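Local coordinates for phenazine biosynthesis protein, PhzF family (Bacillus anthracis, PDB 3EDN), which is a PhzF-family protein with a diaminopimelate epimerase-like fold, probably an enzyme of or related to phenazine biosynthesis, at residues 126-131 against 240-245. Numbering follows the deposited sequence.
Sequences PQFKDF and YATYVE
F128 and Y243 meet edge-to-face in a small surface contact between strand 127-130 and the C-terminal part of helix 230-244. Side chains alone make the contact, the nearest CA atoms, those of F128 and T242, being 10.1 Å apart. The edge of Y243 is turned to the face of F128, with ring centroids 5.8 Å apart and planes at 77°. The hydroxyl end of Y243 leads, its OH lying 4.3 Å from CG of F128 on an oblique approach. F128 has its CG anti to its own carbonyl carbon (chi1 -67°), which carries the ring from the strand toward the helix, where it also rests on V235 and A238.

T242 joins from the helix side. Its OG1 comes 4.1 Å from CE2 of F128, a van der Waals approach; the hydroxyl's hydrogen bond goes to A238 O, one turn back. The methyl CG2 points elsewhere, 4.1 Å above the plane of the Y243 ring and over its centre, so one threonine touches both aromatics with different branches. Farther along the strand a water links the carboxylate of D130 to the phenol: it donates to D130 OD1 at 2.8 Å and lies 3.0 Å from Y243 OH, giving both polar groups a shared partner. V156, on the strand paired with 127-130, touches the side chains of F128, D130 and Y243.

The backbone at 240-244 makes a wider pi-type turn, Y240 O accepting from both V244 N and E245 N. Here strand 127-130, paired with 156-159, packs against helix 230-244 through a T-shaped aromatic pair, an arrangement consistent with the sheet-wrapped helix of a diaminopimelate epimerase-like domain.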
ATOM      1  N   PRO A 126     -12.071  28.199 -11.198  1.00 14.98           N
ATOM      2  CA  PRO A 126     -13.428  27.862 -11.653  1.00 15.56           C
ATOM      3  C   PRO A 126     -13.667  27.895 -13.167  1.00 15.64           C
ATOM      4  O   PRO A 126     -13.101  28.738 -13.888  1.00 17.36           O
ATOM      5  CB  PRO A 126     -14.304  28.912 -10.952  1.00 15.85           C
ATOM      6  CG  PRO A 126     -13.378  30.035 -10.642  1.00 15.69           C
ATOM      7  CD  PRO A 126     -12.023  29.465 -10.446  1.00 15.97           C
ATOM      8  N   GLN A 127     -14.517  26.976 -13.615  1.00 15.09           N
ATOM      9  CA  GLN A 127     -15.024  26.931 -14.980  1.00 14.69           C
ATOM     10  C   GLN A 127     -16.542  26.909 -14.924  1.00 14.09           C
ATOM     11  O   GLN A 127     -17.130  26.202 -14.102  1.00 12.83           O
ATOM     12  CB  GLN A 127     -14.564  25.653 -15.673  1.00 16.30           C
ATOM     13  CG  GLN A 127     -13.072  25.475 -15.738  1.00 19.34           C
ATOM     14  CD  GLN A 127     -12.737  24.128 -16.324  1.00 20.79           C
ATOM     15  OE1 GLN A 127     -12.891  23.920 -17.523  1.00 22.28           O
ATOM     16  NE2 GLN A 127     -12.332  23.185 -15.474  1.00 22.15           N
ATOM     17  N   PHE A 128     -17.175  27.668 -15.818  1.00 13.91           N
ATOM     18  CA  PHE A 128     -18.628  27.643 -15.982  1.00 13.89           C
ATOM     19  C   PHE A 128     -19.027  27.371 -17.431  1.00 15.00           C
ATOM     20  O   PHE A 128     -18.323  27.780 -18.359  1.00 16.07           O
ATOM     21  CB  PHE A 128     -19.225  28.992 -15.578  1.00 13.66           C
ATOM     22  CG  PHE A 128     -19.104  29.310 -14.109  1.00 13.33           C
ATOM     23  CD1 PHE A 128     -19.925  28.695 -13.174  1.00 12.98           C
ATOM     24  CD2 PHE A 128     -18.185  30.247 -13.676  1.00 13.24           C
ATOM     25  CE1 PHE A 128     -19.812  28.986 -11.818  1.00 12.64           C
ATOM     26  CE2 PHE A 128     -18.059  30.559 -12.322  1.00 13.47           C
ATOM     27  CZ  PHE A 128     -18.872  29.925 -11.387  1.00 13.67           C
ATOM     28  N   LYS A 129     -20.174  26.716 -17.608  1.00 15.28           N
ATOM     29  CA  LYS A 129     -20.826  26.581 -18.920  1.00 18.51           C
ATOM     30  C   LYS A 129     -22.313  26.865 -18.734  1.00 18.87           C
ATOM     31  O   LYS A 129     -22.891  26.446 -17.736  1.00 17.21           O
ATOM     32  CB  LYS A 129     -20.662  25.155 -19.441  1.00 18.95           C
ATOM     33  CG  LYS A 129     -19.230  24.677 -19.521  1.00 20.73           C
ATOM     34  CD  LYS A 129     -19.147  23.232 -20.035  1.00 22.01           C
ATOM     35  CE  LYS A 129     -17.705  22.814 -20.327  1.00 23.98           C
ATOM     36  NZ  LYS A 129     -17.169  23.454 -21.579  1.00 26.36           N
ATOM     37  N   ASP A 130     -22.955  27.556 -19.678  1.00 20.45           N
ATOM     38  CA  ASP A 130     -24.392  27.806 -19.547  1.00 21.02           C
ATOM     39  C   ASP A 130     -25.186  26.510 -19.697  1.00 20.29           C
ATOM     40  O   ASP A 130     -24.783  25.609 -20.424  1.00 21.51           O
ATOM     41  CB  ASP A 130     -24.883  28.868 -20.547  1.00 23.17           C
ATOM     42  CG  ASP A 130     -24.726  30.293 -20.020  1.00 25.26           C
ATOM     43  OD1 ASP A 130     -23.995  30.511 -19.025  1.00 26.11           O
ATOM     44  OD2 ASP A 130     -25.347  31.215 -20.602  1.00 26.52           O
ATOM     45  N   PHE A 131     -26.286  26.405 -18.964  1.00 20.45           N
ATOM     46  CA  PHE A 131     -27.187  25.280 -19.107  1.00 19.95           C
ATOM     47  C   PHE A 131     -28.191  25.628 -20.187  1.00 20.17           C
ATOM     48  O   PHE A 131     -28.917  26.614 -20.059  1.00 20.01           O
ATOM     49  CB  PHE A 131     -27.905  24.996 -17.787  1.00 19.74           C
ATOM     50  CG  PHE A 131     -29.038  24.025 -17.920  1.00 18.47           C
ATOM     51  CD1 PHE A 131     -28.789  22.672 -18.085  1.00 18.84           C
ATOM     52  CD2 PHE A 131     -30.352  24.462 -17.877  1.00 18.06           C
ATOM     53  CE1 PHE A 131     -29.828  21.774 -18.207  1.00 18.36           C
ATOM     54  CE2 PHE A 131     -31.402  23.571 -17.998  1.00 18.48           C
ATOM     55  CZ  PHE A 131     -31.141  22.220 -18.167  1.00 19.13           C
ATOM     56  N   TYR A 240     -21.174  33.240  -6.803  1.00 11.40           N
ATOM     57  CA  TYR A 240     -21.580  34.436  -6.070  1.00 12.60           C
ATOM     58  C   TYR A 240     -20.783  35.640  -6.529  1.00 13.54           C
ATOM     59  O   TYR A 240     -21.350  36.707  -6.788  1.00 12.77           O
ATOM     60  CB  TYR A 240     -21.344  34.190  -4.580  1.00 14.10           C
ATOM     61  CG  TYR A 240     -21.906  35.213  -3.619  1.00 14.54           C
ATOM     62  CD1 TYR A 240     -23.247  35.205  -3.275  1.00 14.16           C
ATOM     63  CD2 TYR A 240     -21.079  36.154  -3.024  1.00 15.78           C
ATOM     64  CE1 TYR A 240     -23.764  36.113  -2.370  1.00 15.10           C
ATOM     65  CE2 TYR A 240     -21.577  37.068  -2.119  1.00 16.90           C
ATOM     66  CZ  TYR A 240     -22.919  37.044  -1.799  1.00 16.26           C
ATOM     67  OH  TYR A 240     -23.429  37.949  -0.897  1.00 18.49           O
ATOM     68  N   ALA A 241     -19.473  35.463  -6.640  1.00 13.51           N
ATOM     69  CA  ALA A 241     -18.573  36.539  -7.048  1.00 14.89           C
ATOM     70  C   ALA A 241     -18.770  36.928  -8.514  1.00 16.84           C
ATOM     71  O   ALA A 241     -18.385  38.023  -8.903  1.00 17.64           O
ATOM     72  CB  ALA A 241     -17.114  36.132  -6.798  1.00 14.61           C
ATOM     73  N   THR A 242     -19.355  36.036  -9.315  1.00 18.31           N
ATOM     74  CA  THR A 242     -19.498  36.255 -10.760  1.00 21.21           C
ATOM     75  C   THR A 242     -20.887  36.784 -11.140  1.00 22.36           C
ATOM     76  O   THR A 242     -21.006  37.592 -12.078  1.00 24.16           O
ATOM     77  CB  THR A 242     -19.175  34.956 -11.553  1.00 21.79           C
ATOM     78  OG1 THR A 242     -17.874  34.473 -11.182  1.00 23.85           O
ATOM     79  CG2 THR A 242     -19.181  35.217 -13.069  1.00 23.32           C
ATOM     80  N   TYR A 243     -21.922  36.365 -10.409  1.00 22.35           N
ATOM     81  CA  TYR A 243     -23.309  36.701 -10.753  1.00 22.76           C
ATOM     82  C   TYR A 243     -24.077  37.497  -9.705  1.00 23.80           C
ATOM     83  O   TYR A 243     -25.086  38.136 -10.026  1.00 24.52           O
ATOM     84  CB  TYR A 243     -24.114  35.423 -11.040  1.00 22.47           C
ATOM     85  CG  TYR A 243     -23.574  34.575 -12.167  1.00 22.46           C
ATOM     86  CD1 TYR A 243     -23.752  34.949 -13.497  1.00 22.46           C
ATOM     87  CD2 TYR A 243     -22.894  33.397 -11.906  1.00 22.85           C
ATOM     88  CE1 TYR A 243     -23.260  34.167 -14.525  1.00 22.63           C
ATOM     89  CE2 TYR A 243     -22.397  32.611 -12.926  1.00 23.25           C
ATOM     90  CZ  TYR A 243     -22.577  33.001 -14.237  1.00 23.16           C
ATOM     91  OH  TYR A 243     -22.065  32.207 -15.244  1.00 23.36           O
ATOM     92  N   VAL A 244     -23.634  37.453  -8.449  1.00 22.22           N
ATOM     93  CA  VAL A 244     -24.449  37.992  -7.366  1.00 23.27           C
ATOM     94  C   VAL A 244     -23.859  39.272  -6.781  1.00 24.11           C
ATOM     95  O   VAL A 244     -24.513  40.320  -6.778  1.00 24.56           O
ATOM     96  CB  VAL A 244     -24.700  36.945  -6.254  1.00 23.30           C
ATOM     97  CG1 VAL A 244     -25.671  37.490  -5.211  1.00 23.23           C
ATOM     98  CG2 VAL A 244     -25.235  35.651  -6.848  1.00 22.64           C
ATOM     99  N   GLU A 245     -22.628  39.187  -6.290  1.00 24.40           N
ATOM    100  CA  GLU A 245     -21.953  40.336  -5.700  1.00 24.67           C
ATOM    101  C   GLU A 245     -20.597  40.469  -6.361  1.00 25.69           C
ATOM    102  O   GLU A 245     -19.608  39.906  -5.889  1.00 25.25           O
ATOM    103  CB  GLU A 245     -21.794  40.156  -4.186  1.00 24.79           C
ATOM    104  CG  GLU A 245     -23.100  40.216  -3.380  1.00 24.60           C
ATOM    105  CD  GLU A 245     -23.792  41.566  -3.467  0.50 24.41           C
ATOM    106  OE1 GLU A 245     -23.105  42.576  -3.726  0.50 24.08           O
ATOM    107  OE2 GLU A 245     -25.023  41.618  -3.270  0.50 23.94           O
TER
HETATM  108  O   HOH W   1     -23.895  32.873 -17.588  1.00 32.35           O